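Local coordinates for protein aminopeptidase YwaD (Bacillus subtilis, PDB 6HC6) that catalyses the removal of N-terminal amino acids, including arginine, lysine and leucine, from peptides, using two zinc ions in each subunit, at residues L322-T327 with E395-Y400; Y336-D341 with N385-D390; P255-A260 with P403-E408; W399-E404 with I450-K455. One frame throughout, in Å; residues are numbered along the deposited sequence.

How the interactions relate
From the N terminus, the loop at 255-260, ahead of helix 260-277, meets 403-408 in interaction 3 and closes the longest loop. Inside that loop lies interaction 1, which joins 322-327, after strand 316-322, to 395-400; inside this in turn, interaction 2 pairs strand 334-339 with strand 382-389. Interactions 1 and 2 touch where Glu395 O meets Asp390 N and Val325 O meets Trp388 NE1. Interaction 4 follows in series with interaction 2. It takes up residues of both interaction 1 and interaction 3 and brings the C-terminal tail 450-455 to the metal site. Together the contacts tie two neighbouring strands of the central sheet, the start of helix 260-277 and the tail around two zinc ions.

Interaction 1: residues L322-T327 with E395-Y400; sequences LDMVGT and EVEPWY. With ZN (zinc ion), chain D.
Thr327 and Glu397 make the nearest backbone approach, their CA atoms 7.2 Å apart, between the loop that follows strand 316-322 and the type I turn Glu397-Tyr400, so side chains must span the gap. Met324 does most of this. A bend at its last torsion (chi3 63°) turns the methyl toward the second loop, where CE lies 3.8 Å from Val396 CB and 3.5 Å from Glu397 OE1. Its sulfur makes an oblique Met-aromatic contact with the Tyr400 ring, SD being 4.7 Å from the ring centroid. Thr327 and Glu397 run past each other in opposite senses, with Thr327 OG1 3.6 Å from Glu397 CD and near the edge of the Trp399 ring. A water lies 2.6 Å from Thr327 OG1 and makes a weak bond to Glu397 OE1, which takes its stronger bond from Asn261 of helix 260-277; Thr327 OG1 has its strongest polar partner in Trp329. An alanine in place of Glu397 would probably deprive Asn261 ND2 of this acceptor and open a gap beside the Met324 methyl. Next to Met324, Asp323 grips a zinc through both carboxylate oxygens. The loops thus meet mainly through Met324, with a weak water link between Thr327 and Glu397.

Interaction 2: residues Y336-D341 with N385-D390; sequences YVNTLD and NFIWGD
With CG set anti to its carbonyl carbon (chi1 -74°), Tyr336 sends its ring along strand 382-389 so that the ring edge meets Gly389, CE2 lying 3.7 Å from Gly389 CA. The same first-torsion choice in Phe386 (chi1 -63°) lays its ring alongside Val337, bringing CE2 within 3.7 Å of Val337 CG2. The backbones are bound as antiparallel strands. Tyr336 and Ile387 form one hydrogen-bonded pair, in which Tyr336 N reaches Ile387 O at 2.8 Å; Asn338 and Asn385 form the next, with a nearly straight bond (176°) from Asn338 N to Asn385 O at 2.9 Å. Between them sits the non-hydrogen-bonded pair Val337-Phe386, and Phe386 CA makes a CA-H...O contact with Tyr336 O. Gly389 suits its place, since a CB there would collide with the Tyr336 ring. The phenol oxygen of Tyr336 lies 3.2 Å from Asp390 O, close enough for a hydrogen bond, though its proton has another acceptor nearby. A serine in place of Tyr336 would probably open a gap against Gly389 and leave Asp390 O without the phenol oxygen. Val337 and Phe386 share one face, where helix 412-430 covers Phe386; on the other, Asn385 bonds Asn321 and touches the zinc ligand Asp323. The pair belongs to the mixed eight-stranded sheet at the core of the M28 zinc exopeptidase alpha/beta fold.

Interaction 3: residues P255-A260 with P403-E408; sequences PFSPGA and PEDSIE
Ala260 and Asp405 share the hydrogen bond that joins the two segments, Ala260 N donating to Asp405 O at 2.9 Å. The bond is straight at the hydrogen (167°), yet the donor stands above the carbonyl plane; Asp405 is the centre of an inverse gamma turn. A water adds a second polar link: it donates to Asp405 OD1 at 2.6 Å and also bonds Ser257 OG. That hydroxyl in turn accepts from Gly259 N, forming an ST turn that folds the loop just ahead of the helix. Among the weaker contacts, Phe256 O receives a CA-H...O approach from Pro403 CA at 3.2 Å. The packing is close: Ala260 CB presses on the backbone of the other segment, 3.2 Å from Ser406 C, while the Pro258 ring sits by two carbonyls, its CD 3.4 Å from Pro403 O. Gly259 takes the N-cap position of helix 260-277, and Asp405, its CG anti to the backbone N (chi1 -175°), directs its carboxylate to that helix start, where OD2 accepts from Asn261 N and OD1 from the amide of the zinc ligand Asp262. Outside, helix 45-59 packs on Ala260 and Ile407, and strand 107-113 meets Phe256.

Interaction 4: residues W399-E404 with I450-K455; sequences WYHTPE and IFEDIK. With ZN (zinc ion), chain E.
His401 and Glu452 converge on one zinc of the two-metal site of this M28 aminopeptidase, NE2 of His401 binding at 2.1 Å and OE1 of Glu452 at 2.3 Å; Asp262, Glu295 and a water complete the shell. This is probably the catalytic zinc. The same water also binds the other zinc and donates to Glu452 OE2 at 2.5 Å, so the carboxylate holds metal and water with different oxygens. Tyr400 OH donates to Glu452 OE1 at 2.7 Å, meeting it from above the carboxylate plane. On the far side of the imidazole, ND1 of His401 donates to Asp453 OD2 at 2.9 Å, almost in the ring plane, and the carboxylate stands nearly perpendicular to the ring. Metal and Asp453 together fix the turn of the imidazole. The ligand loop is itself braced by a type II turn, with Thr402 OG1 bonded to Trp399 O. Within this loop Tyr400 CZ lies 3.3 Å above the His401 ring, over its centre; across the segments, Tyr400 CE2 comes to 4.1 Å from Asp453 OD1.

Interaction 1: residues L322-T327 with E395-Y400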
loop_
_atom_site.group_PDB
_atom_site.type_symbol
_atom_site.label_atom_id
_atom_site.label_comp_id
_atom_site.label_asym_id
_atom_site.label_seq_id
_atom_site.Cartn_x
_atom_site.Cartn_y
_atom_site.Cartn_z
ATOM N N LEU A 322 6.484 -5.420 -6.935
ATOM C CA LEU A 322 7.371 -5.608 -5.788
ATOM C C LEU A 322 6.836 -4.817 -4.601
ATOM O O LEU A 322 6.780 -3.588 -4.657
ATOM C CB LEU A 322 8.783 -5.138 -6.135
ATOM C CG LEU A 322 9.255 -5.691 -7.484
ATOM C CD1 LEU A 322 10.550 -5.045 -7.928
ATOM C CD2 LEU A 322 9.422 -7.181 -7.351
ATOM N N ASP A 323 6.463 -5.504 -3.522
ATOM C CA ASP A 323 5.892 -4.809 -2.364
ATOM C C ASP A 323 6.286 -5.586 -1.116
ATOM O O ASP A 323 5.723 -6.651 -0.855
ATOM C CB ASP A 323 4.365 -4.683 -2.499
ATOM C CG ASP A 323 3.727 -3.763 -1.456
ATOM O OD1 ASP A 323 4.400 -3.325 -0.522
ATOM O OD2 ASP A 323 2.512 -3.459 -1.569
ATOM N N MET A 324 7.237 -5.047 -0.383
ATOM C CA MET A 324 7.764 -5.592 0.864
ATOM C C MET A 324 8.777 -6.692 0.596
ATOM O O MET A 324 8.540 -7.807 0.880
ATOM C CB MET A 324 6.641 -6.007 1.817
ATOM C CG MET A 324 5.938 -4.836 2.443
ATOM S SD MET A 324 4.464 -5.145 3.412
ATOM C CE MET A 324 5.150 -6.129 4.728
ATOM N N VAL A 325 9.910 -6.275 0.106
ATOM C CA VAL A 325 10.896 -7.253 -0.318
ATOM C C VAL A 325 12.224 -7.079 0.414
ATOM O O VAL A 325 13.237 -7.564 -0.049
ATOM C CB VAL A 325 11.099 -7.198 -1.845
ATOM C CG1 VAL A 325 9.876 -7.769 -2.562
ATOM C CG2 VAL A 325 11.390 -5.765 -2.298
ATOM N N GLY A 326 12.233 -6.416 1.569
ATOM C CA GLY A 326 13.505 -6.254 2.250
ATOM C C GLY A 326 13.541 -6.383 3.762
ATOM O O GLY A 326 14.505 -5.920 4.383
ATOM N N THR A 327 12.545 -7.005 4.387
ATOM C CA THR A 327 12.528 -6.980 5.845
ATOM C C THR A 327 13.701 -7.773 6.402
ATOM O O THR A 327 14.135 -8.771 5.816
ATOM C CB THR A 327 11.220 -7.535 6.407
ATOM O OG1 THR A 327 11.211 -7.338 7.825
ATOM C CG2 THR A 327 11.103 -9.028 6.141
ATOM N N GLU A 395 2.946 -14.875 7.294
ATOM C CA GLU A 395 2.813 -13.588 7.971
ATOM C C GLU A 395 3.996 -12.677 7.665
ATOM O O GLU A 395 5.100 -13.132 7.348
ATOM C CB GLU A 395 2.693 -13.780 9.481
ATOM C CG GLU A 395 1.288 -14.123 9.937
ATOM C CD GLU A 395 1.241 -14.545 11.389
ATOM O OE1 GLU A 395 0.364 -14.042 12.125
ATOM O OE2 GLU A 395 2.080 -15.384 11.786
ATOM N N VAL A 396 3.749 -11.371 7.757
ATOM C CA VAL A 396 4.799 -10.383 7.556
ATOM C C VAL A 396 5.309 -9.904 8.909
ATOM O O VAL A 396 4.839 -10.346 9.963
ATOM C CB VAL A 396 4.294 -9.208 6.699
ATOM C CG1 VAL A 396 3.992 -9.683 5.297
ATOM C CG2 VAL A 396 3.060 -8.580 7.324
ATOM N N GLU A 397 6.273 -8.989 8.881
ATOM C CA GLU A 397 6.944 -8.559 10.087
ATOM C C GLU A 397 5.980 -7.800 10.994
ATOM O O GLU A 397 4.981 -7.237 10.530
ATOM C CB GLU A 397 8.136 -7.672 9.736
ATOM C CG GLU A 397 7.752 -6.359 9.073
ATOM C CD GLU A 397 7.697 -6.451 7.559
ATOM O OE1 GLU A 397 7.772 -5.384 6.911
ATOM O OE2 GLU A 397 7.570 -7.577 7.012
ATOM N N PRO A 398 6.258 -7.778 12.302
ATOM C CA PRO A 398 5.403 -7.019 13.224
ATOM C C PRO A 398 5.498 -5.514 13.031
ATOM O O PRO A 398 4.651 -4.785 13.557
ATOM C CB PRO A 398 5.921 -7.435 14.607
ATOM C CG PRO A 398 7.320 -7.902 14.368
ATOM C CD PRO A 398 7.290 -8.555 13.017
ATOM N N TRP A 399 6.483 -5.036 12.280
ATOM C CA TRP A 399 6.716 -3.604 12.141
ATOM C C TRP A 399 5.867 -2.968 11.050
ATOM O O TRP A 399 5.817 -1.735 10.962
ATOM C CB TRP A 399 8.204 -3.370 11.873
ATOM C CG TRP A 399 9.048 -4.133 12.856
ATOM C CD1 TRP A 399 8.952 -4.092 14.221
ATOM C CD2 TRP A 399 10.092 -5.065 12.558
ATOM N NE1 TRP A 399 9.880 -4.933 14.788
ATOM C CE2 TRP A 399 10.591 -5.542 13.788
ATOM C CE3 TRP A 399 10.659 -5.537 11.374
ATOM C CZ2 TRP A 399 11.628 -6.467 13.859
ATOM C CZ3 TRP A 399 11.684 -6.448 11.449
ATOM C CH2 TRP A 399 12.161 -6.906 12.681
ATOM N N TYR A 400 5.200 -3.784 10.238
ATOM C CA TYR A 400 4.376 -3.325 9.128
ATOM C C TYR A 400 3.361 -2.283 9.590
ATOM O O TYR A 400 2.673 -2.471 10.603
ATOM C CB TYR A 400 3.693 -4.567 8.533
ATOM C CG TYR A 400 2.473 -4.381 7.670
ATOM C CD1 TYR A 400 2.589 -4.116 6.312
ATOM C CD2 TYR A 400 1.197 -4.541 8.205
ATOM C CE1 TYR A 400 1.468 -3.988 5.519
ATOM C CE2 TYR A 400 0.070 -4.407 7.418
ATOM C CZ TYR A 400 0.213 -4.129 6.074
ATOM O OH TYR A 400 -0.894 -3.990 5.268
HETATM ZN ZN ZN D . 2.769 -2.256 0.267
HETATM O O HOH W 1 10.677 -4.768 8.001
HETATM O O HOH W 2 1.950 -3.826 1.192
HETATM O O HOH W 3 1.003 -1.465 0.995
#

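Interaction 2: residues Y336-D341 with N385-D390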
loop_
_atom_site.group_PDB
_atom_site.type_symbol
_atom_site.label_atom_id
_atom_site.label_comp_id
_atom_site.label_asym_id
_atom_site.label_seq_id
_atom_site.Cartn_x
_atom_site.Cartn_y
_atom_site.Cartn_z
ATOM N N TYR A 336 7.253 -15.029 -1.337
ATOM C CA TYR A 336 5.963 -15.401 -1.894
ATOM C C TYR A 336 5.692 -14.673 -3.198
ATOM O O TYR A 336 6.042 -13.500 -3.353
ATOM C CB TYR A 336 4.845 -15.093 -0.900
ATOM C CG TYR A 336 4.848 -16.082 0.225
ATOM C CD1 TYR A 336 4.330 -17.363 0.048
ATOM C CD2 TYR A 336 5.424 -15.767 1.444
ATOM C CE1 TYR A 336 4.348 -18.294 1.084
ATOM C CE2 TYR A 336 5.456 -16.692 2.478
ATOM C CZ TYR A 336 4.912 -17.945 2.294
ATOM O OH TYR A 336 4.949 -18.864 3.319
ATOM N N VAL A 337 5.065 -15.391 -4.126
ATOM C CA VAL A 337 4.547 -14.857 -5.381
ATOM C C VAL A 337 3.028 -14.912 -5.264
ATOM O O VAL A 337 2.418 -15.985 -5.386
ATOM C CB VAL A 337 5.052 -15.651 -6.591
ATOM C CG1 VAL A 337 4.493 -15.071 -7.881
ATOM C CG2 VAL A 337 6.560 -15.654 -6.632
ATOM N N ASN A 338 2.411 -13.766 -5.000
ATOM C CA ASN A 338 0.976 -13.683 -4.754
ATOM C C ASN A 338 0.234 -13.407 -6.057
ATOM O O ASN A 338 0.459 -12.372 -6.687
ATOM C CB ASN A 338 0.674 -12.561 -3.751
ATOM C CG ASN A 338 1.039 -12.939 -2.327
ATOM O OD1 ASN A 338 0.174 -13.246 -1.516
ATOM N ND2 ASN A 338 2.324 -12.952 -2.034
ATOM N N THR A 339 -0.674 -14.302 -6.446
ATOM C CA THR A 339 -1.610 -14.001 -7.518
ATOM C C THR A 339 -3.014 -13.885 -6.941
ATOM O O THR A 339 -3.327 -14.483 -5.907
ATOM C CB THR A 339 -1.567 -15.058 -8.632
ATOM O OG1 THR A 339 -2.033 -16.313 -8.128
ATOM C CG2 THR A 339 -0.149 -15.223 -9.134
ATOM N N LEU A 340 -3.853 -13.069 -7.590
ATOM C CA LEU A 340 -5.148 -12.745 -6.995
ATOM C C LEU A 340 -6.033 -13.983 -6.855
ATOM O O LEU A 340 -6.874 -14.046 -5.951
ATOM C CB LEU A 340 -5.843 -11.662 -7.820
ATOM C CG LEU A 340 -7.178 -11.120 -7.314
ATOM C CD1 LEU A 340 -6.986 -10.372 -5.989
ATOM C CD2 LEU A 340 -7.846 -10.234 -8.372
ATOM N N ASP A 341 -5.842 -14.981 -7.712
ATOM C CA ASP A 341 -6.592 -16.228 -7.638
ATOM C C ASP A 341 -5.775 -17.388 -7.090
ATOM O O ASP A 341 -6.301 -18.502 -6.973
ATOM C CB ASP A 341 -7.141 -16.594 -9.022
ATOM C CG ASP A 341 -6.085 -16.519 -10.114
ATOM O OD1 ASP A 341 -4.877 -16.507 -9.789
ATOM O OD2 ASP A 341 -6.469 -16.468 -11.302
ATOM N N ASN A 385 2.487 -10.274 -7.087
ATOM C CA ASN A 385 3.156 -9.454 -6.106
ATOM C C ASN A 385 4.201 -10.268 -5.338
ATOM O O ASN A 385 3.871 -11.270 -4.874
ATOM C CB ASN A 385 2.142 -8.890 -5.135
ATOM C CG ASN A 385 2.763 -8.001 -4.114
ATOM O OD1 ASN A 385 3.629 -7.269 -4.389
ATOM N ND2 ASN A 385 2.290 -8.114 -2.917
ATOM N N PHE A 386 5.426 -9.796 -5.253
ATOM C CA PHE A 386 6.502 -10.450 -4.567
ATOM C C PHE A 386 6.665 -9.847 -3.158
ATOM O O PHE A 386 6.793 -8.685 -3.028
ATOM C CB PHE A 386 7.802 -10.322 -5.338
ATOM C CG PHE A 386 7.796 -10.986 -6.682
ATOM C CD1 PHE A 386 7.201 -10.392 -7.741
ATOM C CD2 PHE A 386 8.381 -12.193 -6.879
ATOM C CE1 PHE A 386 7.177 -10.979 -8.972
ATOM C CE2 PHE A 386 8.367 -12.794 -8.099
ATOM C CZ PHE A 386 7.782 -12.185 -9.150
ATOM N N ILE A 387 6.753 -10.704 -2.154
ATOM C CA ILE A 387 6.813 -10.240 -0.765
ATOM C C ILE A 387 7.399 -11.356 0.100
ATOM O O ILE A 387 7.115 -12.540 -0.120
ATOM C CB ILE A 387 5.407 -9.799 -0.288
ATOM C CG1 ILE A 387 5.402 -9.409 1.193
ATOM C CG2 ILE A 387 4.391 -10.889 -0.555
ATOM C CD1 ILE A 387 4.084 -8.776 1.629
ATOM N N TRP A 388 8.236 -10.983 1.077
ATOM C CA TRP A 388 8.755 -11.983 2.007
ATOM C C TRP A 388 7.704 -12.311 3.055
ATOM O O TRP A 388 6.919 -11.450 3.465
ATOM C CB TRP A 388 10.023 -11.514 2.730
ATOM C CG TRP A 388 11.230 -11.322 1.881
ATOM C CD1 TRP A 388 11.749 -10.121 1.449
ATOM C CD2 TRP A 388 12.098 -12.338 1.379
ATOM N NE1 TRP A 388 12.885 -10.344 0.692
ATOM C CE2 TRP A 388 13.117 -11.696 0.637
ATOM C CE3 TRP A 388 12.112 -13.732 1.477
ATOM C CZ2 TRP A 388 14.138 -12.405 0.004
ATOM C CZ3 TRP A 388 13.130 -14.435 0.847
ATOM C CH2 TRP A 388 14.123 -13.771 0.120
ATOM N N GLY A 389 7.714 -13.559 3.514
ATOM C CA GLY A 389 6.772 -13.968 4.537
ATOM C C GLY A 389 7.321 -15.105 5.369
ATOM O O GLY A 389 8.265 -15.796 4.975
ATOM N N ASP A 390 6.742 -15.260 6.549
ATOM C CA ASP A 390 7.037 -16.406 7.398
ATOM C C ASP A 390 6.701 -17.684 6.635
ATOM O O ASP A 390 5.527 -17.889 6.299
ATOM C CB ASP A 390 6.204 -16.303 8.680
ATOM C CG ASP A 390 6.502 -17.383 9.675
ATOM O OD1 ASP A 390 7.047 -18.430 9.290
ATOM O OD2 ASP A 390 6.154 -17.183 10.865
#

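Interaction 3: residues P255-A260 with P403-E408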
loop_
_atom_site.group_PDB
_atom_site.type_symbol
_atom_site.label_atom_id
_atom_site.label_comp_id
_atom_site.label_asym_id
_atom_site.label_seq_id
_atom_site.Cartn_x
_atom_site.Cartn_y
_atom_site.Cartn_z
ATOM N N PRO A 255 0.531 6.812 7.283
ATOM C CA PRO A 255 0.952 7.831 8.246
ATOM C C PRO A 255 1.773 7.246 9.387
ATOM O O PRO A 255 1.509 6.143 9.866
ATOM C CB PRO A 255 -0.378 8.403 8.748
ATOM C CG PRO A 255 -1.295 8.265 7.596
ATOM C CD PRO A 255 -0.898 6.940 6.937
ATOM N N PHE A 256 2.777 8.009 9.815
ATOM C CA PHE A 256 3.695 7.713 10.911
ATOM C C PHE A 256 4.647 6.582 10.588
ATOM O O PHE A 256 5.470 6.242 11.435
ATOM C CB PHE A 256 2.977 7.379 12.226
ATOM C CG PHE A 256 1.940 8.391 12.608
ATOM C CD1 PHE A 256 2.321 9.660 13.023
ATOM C CD2 PHE A 256 0.592 8.086 12.515
ATOM C CE1 PHE A 256 1.369 10.606 13.366
ATOM C CE2 PHE A 256 -0.365 9.023 12.851
ATOM C CZ PHE A 256 0.025 10.287 13.273
ATOM N N SER A 257 4.572 5.993 9.398
ATOM C CA SER A 257 5.528 4.941 9.063
ATOM C C SER A 257 6.562 5.468 8.082
ATOM O O SER A 257 6.187 5.962 7.012
ATOM C CB SER A 257 4.812 3.740 8.447
ATOM O OG SER A 257 5.736 2.838 7.847
ATOM N N PRO A 258 7.860 5.362 8.387
ATOM C CA PRO A 258 8.875 5.682 7.374
ATOM C C PRO A 258 8.758 4.829 6.130
ATOM O O PRO A 258 9.371 5.175 5.114
ATOM C CB PRO A 258 10.208 5.420 8.090
ATOM C CG PRO A 258 9.868 5.407 9.587
ATOM C CD PRO A 258 8.447 4.910 9.660
ATOM N N GLY A 259 8.017 3.724 6.180
ATOM C CA GLY A 259 7.796 2.946 4.966
ATOM C C GLY A 259 9.074 2.415 4.354
ATOM O O GLY A 259 9.214 2.379 3.123
ATOM N N ALA A 260 10.035 2.039 5.189
ATOM C CA ALA A 260 11.275 1.486 4.656
ATOM C C ALA A 260 11.003 0.195 3.898
ATOM O O ALA A 260 11.393 0.056 2.729
ATOM C CB ALA A 260 12.275 1.260 5.784
ATOM N N PRO A 403 5.601 2.975 13.075
ATOM C CA PRO A 403 6.845 3.761 12.999
ATOM C C PRO A 403 8.088 2.899 12.963
ATOM O O PRO A 403 9.163 3.400 12.615
ATOM C CB PRO A 403 6.797 4.621 14.271
ATOM C CG PRO A 403 5.353 4.743 14.583
ATOM C CD PRO A 403 4.733 3.438 14.179
ATOM N N GLU A 404 7.985 1.623 13.325
ATOM C CA GLU A 404 9.154 0.751 13.283
ATOM C C GLU A 404 9.400 0.145 11.906
ATOM O O GLU A 404 10.337 -0.648 11.766
ATOM C CB GLU A 404 9.020 -0.365 14.330
ATOM C CG GLU A 404 8.909 0.150 15.754
ATOM C CD GLU A 404 10.213 0.706 16.279
ATOM O OE1 GLU A 404 10.177 1.504 17.243
ATOM O OE2 GLU A 404 11.275 0.343 15.729
ATOM N N ASP A 405 8.599 0.483 10.885
ATOM C CA ASP A 405 8.921 0.104 9.508
ATOM C C ASP A 405 10.006 1.049 8.989
ATOM O O ASP A 405 9.789 1.899 8.123
ATOM C CB ASP A 405 7.691 0.133 8.605
ATOM C CG ASP A 405 7.997 -0.360 7.223
ATOM O OD1 ASP A 405 7.148 -0.201 6.327
ATOM O OD2 ASP A 405 9.105 -0.900 7.036
ATOM N N SER A 406 11.204 0.872 9.535
ATOM C CA SER A 406 12.321 1.786 9.367
ATOM C C SER A 406 13.503 1.044 8.764
ATOM O O SER A 406 13.530 -0.185 8.712
ATOM C CB SER A 406 12.728 2.380 10.713
ATOM O OG SER A 406 13.219 1.338 11.544
ATOM N N ILE A 407 14.499 1.809 8.305
ATOM C CA ILE A 407 15.636 1.176 7.647
ATOM C C ILE A 407 16.429 0.301 8.605
ATOM O O ILE A 407 17.116 -0.629 8.160
ATOM C CB ILE A 407 16.511 2.248 6.971
ATOM C CG1 ILE A 407 17.270 1.628 5.795
ATOM C CG2 ILE A 407 17.454 2.908 7.974
ATOM C CD1 ILE A 407 17.972 2.640 4.921
ATOM N N GLU A 408 16.333 0.554 9.919
ATOM C CA GLU A 408 16.938 -0.339 10.894
ATOM C C GLU A 408 16.463 -1.776 10.703
ATOM O O GLU A 408 17.182 -2.722 11.042
ATOM C CB GLU A 408 16.629 0.162 12.324
ATOM C CG GLU A 408 16.799 -0.871 13.407
ATOM C CD GLU A 408 16.610 -0.300 14.805
ATOM O OE1 GLU A 408 17.243 -0.825 15.743
ATOM O OE2 GLU A 408 15.826 0.661 14.965
HETATM O O HOH W 4 4.721 0.634 6.849
#

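Interaction 4: residues W399-E404 with I450-K455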
loop_
_atom_site.group_PDB
_atom_site.type_symbol
_atom_site.label_atom_id
_atom_site.label_comp_id
_atom_site.label_asym_id
_atom_site.label_seq_id
_atom_site.Cartn_x
_atom_site.Cartn_y
_atom_site.Cartn_z
ATOM N N TRP A 399 6.483 -5.036 12.280
ATOM C CA TRP A 399 6.716 -3.604 12.141
ATOM C C TRP A 399 5.867 -2.968 11.050
ATOM O O TRP A 399 5.817 -1.735 10.962
ATOM C CB TRP A 399 8.204 -3.370 11.873
ATOM C CG TRP A 399 9.048 -4.133 12.856
ATOM C CD1 TRP A 399 8.952 -4.092 14.221
ATOM C CD2 TRP A 399 10.092 -5.065 12.558
ATOM N NE1 TRP A 399 9.880 -4.933 14.788
ATOM C CE2 TRP A 399 10.591 -5.542 13.788
ATOM C CE3 TRP A 399 10.659 -5.537 11.374
ATOM C CZ2 TRP A 399 11.628 -6.467 13.859
ATOM C CZ3 TRP A 399 11.684 -6.448 11.449
ATOM C CH2 TRP A 399 12.161 -6.906 12.681
ATOM N N TYR A 400 5.200 -3.784 10.238
ATOM C CA TYR A 400 4.376 -3.325 9.128
ATOM C C TYR A 400 3.361 -2.283 9.590
ATOM O O TYR A 400 2.673 -2.471 10.603
ATOM C CB TYR A 400 3.693 -4.567 8.533
ATOM C CG TYR A 400 2.473 -4.381 7.670
ATOM C CD1 TYR A 400 2.589 -4.116 6.312
ATOM C CD2 TYR A 400 1.197 -4.541 8.205
ATOM C CE1 TYR A 400 1.468 -3.988 5.519
ATOM C CE2 TYR A 400 0.070 -4.407 7.418
ATOM C CZ TYR A 400 0.213 -4.129 6.074
ATOM O OH TYR A 400 -0.894 -3.990 5.268
ATOM N N HIS A 401 3.321 -1.157 8.869
ATOM C CA HIS A 401 2.373 -0.068 9.124
ATOM C C HIS A 401 2.559 0.569 10.501
ATOM O O HIS A 401 1.604 1.098 11.085
ATOM C CB HIS A 401 0.928 -0.549 8.934
ATOM C CG HIS A 401 0.526 -0.672 7.494
ATOM N ND1 HIS A 401 -0.786 -0.852 7.099
ATOM C CD2 HIS A 401 1.259 -0.633 6.356
ATOM C CE1 HIS A 401 -0.839 -0.916 5.779
ATOM N NE2 HIS A 401 0.390 -0.798 5.307
ATOM N N THR A 402 3.779 0.559 11.028
ATOM C CA THR A 402 4.113 1.191 12.298
ATOM C C THR A 402 5.316 2.099 12.105
ATOM O O THR A 402 6.007 2.025 11.083
ATOM C CB THR A 402 4.436 0.162 13.397
ATOM O OG1 THR A 402 5.770 -0.317 13.215
ATOM C CG2 THR A 402 3.452 -1.017 13.404
ATOM N N PRO A 403 5.601 2.975 13.075
ATOM C CA PRO A 403 6.845 3.761 12.999
ATOM C C PRO A 403 8.088 2.899 12.963
ATOM O O PRO A 403 9.163 3.400 12.615
ATOM C CB PRO A 403 6.797 4.621 14.271
ATOM C CG PRO A 403 5.353 4.743 14.583
ATOM C CD PRO A 403 4.733 3.438 14.179
ATOM N N GLU A 404 7.985 1.623 13.325
ATOM C CA GLU A 404 9.154 0.751 13.283
ATOM C C GLU A 404 9.400 0.145 11.906
ATOM O O GLU A 404 10.337 -0.648 11.766
ATOM C CB GLU A 404 9.020 -0.365 14.330
ATOM C CG GLU A 404 8.909 0.150 15.754
ATOM C CD GLU A 404 10.213 0.706 16.279
ATOM O OE1 GLU A 404 10.177 1.504 17.243
ATOM O OE2 GLU A 404 11.275 0.343 15.729
ATOM N N ILE A 450 -8.412 -5.668 -2.223
ATOM C CA ILE A 450 -8.001 -4.354 -2.699
ATOM C C ILE A 450 -7.329 -3.556 -1.593
ATOM O O ILE A 450 -6.242 -3.009 -1.777
ATOM C CB ILE A 450 -9.194 -3.574 -3.289
ATOM C CG1 ILE A 450 -9.689 -4.267 -4.557
ATOM C CG2 ILE A 450 -8.764 -2.128 -3.576
ATOM C CD1 ILE A 450 -10.991 -3.737 -5.066
ATOM N N PHE A 451 -7.967 -3.485 -0.434
ATOM C CA PHE A 451 -7.526 -2.621 0.647
ATOM C C PHE A 451 -6.715 -3.400 1.679
ATOM O O PHE A 451 -6.753 -4.632 1.737
ATOM C CB PHE A 451 -8.734 -1.954 1.306
ATOM C CG PHE A 451 -9.576 -1.167 0.351
ATOM C CD1 PHE A 451 -10.635 -1.758 -0.314
ATOM C CD2 PHE A 451 -9.285 0.168 0.094
ATOM C CE1 PHE A 451 -11.403 -1.035 -1.206
ATOM C CE2 PHE A 451 -10.047 0.892 -0.808
ATOM C CZ PHE A 451 -11.103 0.289 -1.456
ATOM N N GLU A 452 -5.961 -2.653 2.485
ATOM C CA GLU A 452 -5.238 -3.171 3.636
ATOM C C GLU A 452 -5.902 -2.653 4.904
ATOM O O GLU A 452 -6.425 -1.535 4.925
ATOM C CB GLU A 452 -3.765 -2.746 3.601
ATOM C CG GLU A 452 -3.067 -3.182 2.309
ATOM C CD GLU A 452 -1.667 -2.612 2.131
ATOM O OE1 GLU A 452 -0.970 -2.326 3.138
ATOM O OE2 GLU A 452 -1.243 -2.483 0.961
ATOM N N ASP A 453 -5.902 -3.478 5.951
ATOM C CA ASP A 453 -6.388 -3.079 7.273
ATOM C C ASP A 453 -7.833 -2.566 7.222
ATOM O O ASP A 453 -8.120 -1.427 7.598
ATOM C CB ASP A 453 -5.478 -2.005 7.890
ATOM C CG ASP A 453 -4.080 -2.511 8.208
ATOM O OD1 ASP A 453 -3.881 -3.746 8.258
ATOM O OD2 ASP A 453 -3.185 -1.658 8.427
ATOM N N ILE A 454 -8.754 -3.419 6.762
ATOM C CA ILE A 454 -10.163 -3.022 6.729
ATOM C C ILE A 454 -10.963 -3.592 7.890
ATOM O O ILE A 454 -12.170 -3.344 7.975
ATOM C CB ILE A 454 -10.847 -3.395 5.396
ATOM C CG1 ILE A 454 -10.809 -4.902 5.145
ATOM C CG2 ILE A 454 -10.228 -2.632 4.258
ATOM C CD1 ILE A 454 -11.596 -5.317 3.913
ATOM N N LYS A 455 -10.335 -4.355 8.776
ATOM C CA LYS A 455 -10.996 -4.814 9.990
ATOM C C LYS A 455 -9.952 -5.069 11.073
ATOM O O LYS A 455 -10.294 -5.259 12.247
ATOM C CB LYS A 455 -11.823 -6.077 9.732
ATOM C CG LYS A 455 -10.996 -7.284 9.345
ATOM C CD LYS A 455 -11.869 -8.499 9.091
ATOM C CE LYS A 455 -12.545 -8.978 10.360
ATOM N NZ LYS A 455 -13.534 -10.079 10.110
ATOM O OXT LYS A 455 -8.746 -5.085 10.788
HETATM ZN ZN ZN E . 0.834 -0.942 3.234
HETATM O O HOH W 3 1.003 -1.465 0.995
#